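Local coordinates for protein 5-Carboxyvanillate Decarboxylase (Novosphingobium aromaticivorans, PDB 4QRN) that probably decarboxylates 5-carboxyvanillate, a lignin-derived aromatic acid, at a manganese-bearing active site of the amidohydrolase type, at residues L36-E41 with I104-L109; V331-D336 with K361-N366. One frame throughout, in Å; residues are numbered along the deposited sequence. Where two conformers were deposited one is given.

The two contacts follow one another along the chain, contact 1 closing before contact 2 opens, yet their centres lie only about 8 Å apart. Contact 1 pairs strands 38-44 and 106-111 of a three-stranded parallel sheet; contact 2 sets strand 331-332, at the outer end of a five-stranded parallel sheet, against helix 356-370. Strand 38-44 is itself an outermost strand, and T40 meets Y333 through backbone hydrogen bonding and a probable bond from its OG1 to Y333 O, consistent with the first and last strands closing an eight-stranded barrel. Contact 1 supplies E41 and contact 2 D336, so closure brings two manganese ligands together with H210.

Contact 1 of 2, residues L36-E41 with I104-L109; sequences LRIATE and IDKAIL. With MN (manganese (II) ion), chain E.
R37 and D105 meet through both backbone and side chain. The carboxylate oxygen D105 OD2 takes the N-H of R37 at 2.8 Å on its anti lone pair, while R37 O turns back to accept D105 N at 2.9 Å. A longer bond of 3.3 Å joins K106 N to R37 O. With CG beside its own backbone N (chi1 -65°), D105 reaches back to R37 N on the neighbouring chain segment; aspartate suits the place, being short enough to serve R37 N while OD1 holds G30 N. The L36 side chain crosses that of D105 at about a right angle, CD2 touching D105 CG at 3.7 Å. R37 packs its CB against I104 CD1 at 4.0 Å and sends its guanidinium away to a salt bridge with D350.

Farther along, A39 N binds K106 O and A39 O receives I108 N at 2.9 Å, almost straight. The branched I108 side chain, well suited to a buried strand, runs alongside T40, CD1 touching T40 CG2 at 3.8 Å. Beyond them E41 OE2 binds manganese, with OE1 held by Y208 and S311. Neighbouring parallel strands, one bearing a metal ligand in its later part, are consistent with the amidohydrolase (beta/alpha)8 barrel.

Contact 2 of 2, residues V331-D336 with K361-N366; sequences VMYAMD and KFFQTN. With MN (manganese (II) ion), chain E; 1DF (4-hydroxy-3-methoxy-5-nitrobenzoic acid), chain F.
Y333, just past strand 331-332, packs against two phenylalanines of helix 356-370, F362 and F363, the three forming an aromatic cluster. Its CB sits over the face of the F362 ring in a CH-pi contact, 4.0 Å from the ring centroid, while F363 CE1 lies over the centre of the Y333 ring, with the two ring planes inclined at 43°. Y333 CG stands anti to the backbone N (chi1 174°), which carries the ring off toward F363 while CB stays over F362. The backbone N of Y333 also lies above the F362 ring, near its rim, so this flat side chain covers both backbone and side chain. A leucine in place of F362 would probably leave Y333 CB and N without the aromatic face they rest on.

Outward, V331 CG1 touches F362 CD1, and the flexible M332 chain lays its CG on N366 CB at 3.6 Å. The polar edge follows. Y333 N donates to F362 O at 2.9 Å; in the pi-type turn, N366 N bonds K361 O. N366 ND2 reaches V331 O, also at 2.9 Å, with the acceptor in its amide plane but the donor well above the carbonyl plane. ND2 also bonds E328 O; an amide nitrogen, with two hydrogens to give, can serve both carbonyls. Farther along the loop, D336 OD1 binds manganese, which the nitro oxygen O11 and phenolic O3 of the inhibitor chelate, and OD2 bonds H263. Across the interface itself the polar links are thus neutral hydrogen bonds beside aromatic packing, while D336 meets the metal farther along the loop.

Contact 1 of 2, residues L36-E41 with I104-L109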
loop_
_atom_site.group_PDB
_atom_site.type_symbol
_atom_site.label_atom_id
_atom_site.label_comp_id
_atom_site.label_asym_id
_atom_site.label_seq_id
_atom_site.Cartn_x
_atom_site.Cartn_y
_atom_site.Cartn_z
ATOM N N LEU A 36 31.663 3.646 -0.217
ATOM C CA LEU A 36 31.377 2.935 1.020
ATOM C C LEU A 36 29.948 2.431 0.971
ATOM O O LEU A 36 29.096 3.042 0.312
ATOM C CB LEU A 36 31.528 3.858 2.229
ATOM C CG LEU A 36 32.902 4.462 2.447
ATOM C CD1 LEU A 36 32.852 5.397 3.655
ATOM C CD2 LEU A 36 33.959 3.388 2.646
ATOM N N ARG A 37 29.675 1.328 1.656
ATOM C CA ARG A 37 28.306 0.857 1.819
ATOM C C ARG A 37 27.820 1.308 3.195
ATOM O O ARG A 37 28.297 0.795 4.216
ATOM C CB ARG A 37 28.202 -0.650 1.670
ATOM C CG ARG A 37 28.722 -1.168 0.330
ATOM C CD ARG A 37 28.388 -2.629 0.139
ATOM N NE ARG A 37 29.032 -3.256 -1.007
ATOM C CZ ARG A 37 30.277 -3.719 -1.009
ATOM N NH1 ARG A 37 31.046 -3.602 0.073
ATOM N NH2 ARG A 37 30.737 -4.319 -2.107
ATOM N N ILE A 38 26.897 2.270 3.208
ATOM C CA ILE A 38 26.318 2.800 4.440
ATOM C C ILE A 38 24.875 2.305 4.520
ATOM O O ILE A 38 24.042 2.674 3.677
ATOM C CB ILE A 38 26.389 4.336 4.484
ATOM C CG1 ILE A 38 27.866 4.789 4.351
ATOM C CG2 ILE A 38 25.727 4.843 5.763
ATOM C CD1 ILE A 38 28.078 6.296 4.386
ATOM N N ALA A 39 24.592 1.443 5.494
ATOM C CA ALA A 39 23.273 0.851 5.647
ATOM C C ALA A 39 22.457 1.713 6.613
ATOM O O ALA A 39 22.849 1.893 7.755
ATOM C CB ALA A 39 23.418 -0.565 6.169
ATOM N N THR A 40 21.326 2.241 6.137
ATOM C CA THR A 40 20.624 3.295 6.859
ATOM C C THR A 40 19.354 2.890 7.625
ATOM O O THR A 40 18.661 3.791 8.106
ATOM C CB THR A 40 20.277 4.441 5.909
ATOM O OG1 THR A 40 19.428 3.960 4.857
ATOM C CG2 THR A 40 21.530 5.082 5.316
ATOM N N GLU A 41 19.073 1.590 7.808
ATOM C CA GLU A 41 17.911 1.197 8.605
ATOM C C GLU A 41 18.191 -0.105 9.364
ATOM O O GLU A 41 17.600 -1.145 9.097
ATOM C CB GLU A 41 16.639 1.050 7.771
ATOM C CG GLU A 41 15.370 1.004 8.667
ATOM C CD GLU A 41 14.157 0.446 7.952
ATOM O OE1 GLU A 41 13.706 1.078 6.986
ATOM O OE2 GLU A 41 13.628 -0.631 8.343
ATOM N N ILE A 104 29.605 -4.112 4.663
ATOM C CA ILE A 104 28.917 -2.940 5.162
ATOM C C ILE A 104 29.877 -2.103 6.003
ATOM O O ILE A 104 30.358 -2.533 7.054
ATOM C CB ILE A 104 27.646 -3.311 5.954
ATOM C CG1 ILE A 104 26.682 -4.132 5.083
ATOM C CG2 ILE A 104 26.996 -2.047 6.512
ATOM C CD1 ILE A 104 26.327 -3.509 3.736
ATOM N N ASP A 105 30.189 -0.909 5.509
ATOM C CA ASP A 105 31.146 -0.022 6.178
ATOM C C ASP A 105 30.567 0.657 7.405
ATOM O O ASP A 105 31.255 0.775 8.419
ATOM C CB ASP A 105 31.662 1.001 5.167
ATOM C CG ASP A 105 32.456 0.339 4.078
ATOM O OD1 ASP A 105 33.581 -0.123 4.395
ATOM O OD2 ASP A 105 31.962 0.237 2.928
ATOM N N LYS A 106 29.331 1.142 7.313
ATOM C CA LYS A 106 28.705 1.832 8.430
ATOM C C LYS A 106 27.257 1.428 8.499
ATOM O O LYS A 106 26.626 1.163 7.463
ATOM C CB LYS A 106 28.795 3.350 8.265
ATOM C CG LYS A 106 30.227 3.866 8.129
ATOM C CD LYS A 106 30.288 5.381 8.187
ATOM C CE LYS A 106 31.729 5.864 8.036
ATOM N NZ LYS A 106 31.849 7.330 8.228
ATOM N N ALA A 107 26.739 1.398 9.726
ATOM C CA ALA A 107 25.341 1.087 9.992
ATOM C C ALA A 107 24.744 2.206 10.825
ATOM O O ALA A 107 25.337 2.608 11.838
ATOM C CB ALA A 107 25.239 -0.232 10.727
ATOM N N ILE A 108 23.566 2.668 10.426
ATOM C CA ILE A 108 22.793 3.626 11.202
ATOM C C ILE A 108 21.775 2.833 11.996
ATOM O O ILE A 108 20.904 2.168 11.432
ATOM C CB ILE A 108 22.147 4.679 10.303
ATOM C CG1 ILE A 108 23.252 5.286 9.398
ATOM C CG2 ILE A 108 21.405 5.700 11.155
ATOM C CD1 ILE A 108 22.867 6.518 8.624
ATOM N N LEU A 109 21.951 2.872 13.317
ATOM C CA LEU A 109 21.300 1.954 14.247
ATOM C C LEU A 109 20.169 2.624 15.001
ATOM O O LEU A 109 20.293 3.771 15.456
ATOM C CB LEU A 109 22.309 1.498 15.296
ATOM C CG LEU A 109 23.490 0.727 14.741
ATOM C CD1 LEU A 109 24.611 0.654 15.783
ATOM C CD2 LEU A 109 23.091 -0.663 14.336
HETATM MN MN MN E . 13.427 -2.151 9.856
HETATM O O HOH W 1 15.245 -1.659 10.974
#

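Contact 2 of 2, residues V331-D336 with K361-N366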
loop_
_atom_site.group_PDB
_atom_site.type_symbol
_atom_site.label_atom_id
_atom_site.label_comp_id
_atom_site.label_asym_id
_atom_site.label_seq_id
_atom_site.Cartn_x
_atom_site.Cartn_y
_atom_site.Cartn_z
ATOM N N VAL A 331 17.286 8.886 -2.454
ATOM C CA VAL A 331 17.079 7.449 -2.274
ATOM C C VAL A 331 18.396 6.839 -1.796
ATOM O O VAL A 331 19.436 7.006 -2.448
ATOM C CB VAL A 331 16.610 6.786 -3.589
ATOM C CG1 VAL A 331 16.418 5.290 -3.406
ATOM C CG2 VAL A 331 15.349 7.469 -4.102
ATOM N N MET A 332 18.338 6.114 -0.677
ATOM C CA MET A 332 19.513 5.583 0.015
ATOM C C MET A 332 19.408 4.083 0.203
ATOM O O MET A 332 18.320 3.530 0.396
ATOM C CB MET A 332 19.598 6.239 1.418
ATOM C CG MET A 332 19.948 7.710 1.352
ATOM S SD MET A 332 19.815 8.538 2.949
ATOM C CE MET A 332 18.031 8.733 3.079
ATOM N N TYR A 333 20.565 3.444 0.234
ATOM C CA TYR A 333 20.672 2.045 0.570
ATOM C C TYR A 333 20.406 1.798 2.056
ATOM O O TYR A 333 20.872 2.544 2.921
ATOM C CB TYR A 333 22.086 1.552 0.226
ATOM C CG TYR A 333 22.340 0.127 0.689
ATOM C CD1 TYR A 333 21.716 -0.951 0.061
ATOM C CD2 TYR A 333 23.156 -0.139 1.775
ATOM C CE1 TYR A 333 21.906 -2.248 0.517
ATOM C CE2 TYR A 333 23.343 -1.420 2.237
ATOM C CZ TYR A 333 22.707 -2.480 1.619
ATOM O OH TYR A 333 22.922 -3.745 2.122
ATOM N N ALA A 334 19.693 0.705 2.338
ATOM C CA ALA A 334 19.548 0.181 3.699
ATOM C C ALA A 334 19.430 -1.324 3.595
ATOM O O ALA A 334 18.868 -1.852 2.627
ATOM C CB ALA A 334 18.312 0.740 4.395
ATOM N N MET A 335 19.940 -2.008 4.619
ATOM C CA MET A 335 19.884 -3.461 4.670
ATOM C C MET A 335 18.679 -4.013 5.473
ATOM O O MET A 335 18.143 -5.058 5.125
ATOM C CB MET A 335 21.200 -3.998 5.239
ATOM C CG MET A 335 21.211 -5.493 5.433
ATOM S SD MET A 335 22.772 -6.137 6.035
ATOM C CE MET A 335 23.681 -6.361 4.511
ATOM N N ASP A 336 18.294 -3.342 6.566
ATOM C CA ASP A 336 17.291 -3.883 7.493
ATOM C C ASP A 336 17.893 -5.077 8.251
ATOM O O ASP A 336 17.181 -6.016 8.620
ATOM C CB ASP A 336 15.948 -4.232 6.782
ATOM C CG ASP A 336 14.708 -3.608 7.463
ATOM O OD1 ASP A 336 14.758 -3.292 8.692
ATOM O OD2 ASP A 336 13.686 -3.461 6.739
ATOM N N LYS A 361 26.027 7.694 -4.898
ATOM C CA LYS A 361 25.011 8.439 -4.147
ATOM C C LYS A 361 24.136 7.478 -3.330
ATOM O O LYS A 361 23.891 7.700 -2.148
ATOM C CB LYS A 361 24.125 9.247 -5.091
ATOM C CG LYS A 361 24.847 10.414 -5.750
ATOM C CD LYS A 361 23.869 11.160 -6.667
ATOM C CE LYS A 361 24.511 12.363 -7.327
ATOM N NZ LYS A 361 23.474 13.164 -8.066
ATOM N N PHE A 362 23.645 6.428 -4.001
ATOM C CA PHE A 362 22.755 5.446 -3.390
ATOM C C PHE A 362 23.391 4.782 -2.167
ATOM O O PHE A 362 22.766 4.689 -1.111
ATOM C CB PHE A 362 22.374 4.423 -4.471
ATOM C CG PHE A 362 21.570 3.256 -3.956
ATOM C CD1 PHE A 362 20.248 3.422 -3.539
ATOM C CD2 PHE A 362 22.114 1.982 -3.901
ATOM C CE1 PHE A 362 19.505 2.339 -3.070
ATOM C CE2 PHE A 362 21.365 0.896 -3.433
ATOM C CZ PHE A 362 20.066 1.087 -3.034
ATOM N N PHE A 363 24.629 4.317 -2.291
ATOM C CA PHE A 363 25.266 3.585 -1.202
ATOM C C PHE A 363 25.866 4.454 -0.113
ATOM O O PHE A 363 25.964 4.021 1.031
ATOM C CB PHE A 363 26.376 2.672 -1.732
ATOM C CG PHE A 363 25.911 1.288 -2.132
ATOM C CD1 PHE A 363 25.553 0.364 -1.162
ATOM C CD2 PHE A 363 25.910 0.889 -3.468
ATOM C CE1 PHE A 363 25.229 -0.954 -1.506
ATOM C CE2 PHE A 363 25.544 -0.415 -3.825
ATOM C CZ PHE A 363 25.226 -1.327 -2.834
ATOM N N GLN A 364 26.356 5.642 -0.485
ATOM C CA GLN A 364 27.220 6.424 0.409
ATOM C C GLN A 364 26.821 7.878 0.545
ATOM O O GLN A 364 26.556 8.342 1.647
ATOM C CB GLN A 364 28.670 6.361 -0.079
ATOM C CG GLN A 364 29.605 7.184 0.812
ATOM C CD GLN A 364 30.990 7.326 0.219
ATOM O OE1 GLN A 364 31.467 6.485 -0.549
ATOM N NE2 GLN A 364 31.626 8.437 0.517
ATOM N N THR A 365 26.872 8.654 -0.542
ATOM C CA THR A 365 26.911 10.097 -0.335
ATOM C C THR A 365 25.558 10.716 -0.033
ATOM O O THR A 365 25.519 11.773 0.605
ATOM C CB THR A 365 27.630 10.836 -1.474
ATOM O OG1 THR A 365 26.941 10.615 -2.696
ATOM C CG2 THR A 365 29.073 10.345 -1.607
ATOM N N ASN A 366 24.454 10.087 -0.435
ATOM C CA ASN A 366 23.170 10.596 0.020
ATOM C C ASN A 366 23.057 10.496 1.542
ATOM O O ASN A 366 22.709 11.472 2.195
ATOM C CB ASN A 366 22.025 9.856 -0.653
ATOM C CG ASN A 366 21.890 10.178 -2.150
ATOM O OD1 ASN A 366 22.448 11.157 -2.662
ATOM N ND2 ASN A 366 21.122 9.351 -2.846
HETATM MN MN MN E . 13.427 -2.151 9.856
HETATM C C1 1DF F . 10.698 -7.001 10.571
HETATM C CO1 1DF F . 11.069 -6.224 9.509
HETATM C CO2 1DF F . 10.704 -6.443 11.868
HETATM C CM1 1DF F . 11.540 -4.905 9.821
HETATM C CM2 1DF F . 11.297 -5.224 12.126
HETATM O OM 1DF F . 11.374 -4.661 13.369
HETATM C CZ 1DF F . 11.852 -4.466 11.105
HETATM C CC 1DF F . 10.213 -8.393 10.396
HETATM C CV 1DF F . 10.590 -5.256 14.404
HETATM O O1 1DF F . 10.668 -9.070 9.383
HETATM O O2 1DF F . 9.421 -8.854 11.225
HETATM O O3 1DF F . 12.564 -3.400 11.331
HETATM N N 1DF F . 11.460 -3.935 8.675
HETATM O O11 1DF F . 11.690 -2.766 8.808
HETATM O O22 1DF F . 10.978 -4.365 7.590
HETATM O O HOH W 1 15.245 -1.659 10.974
#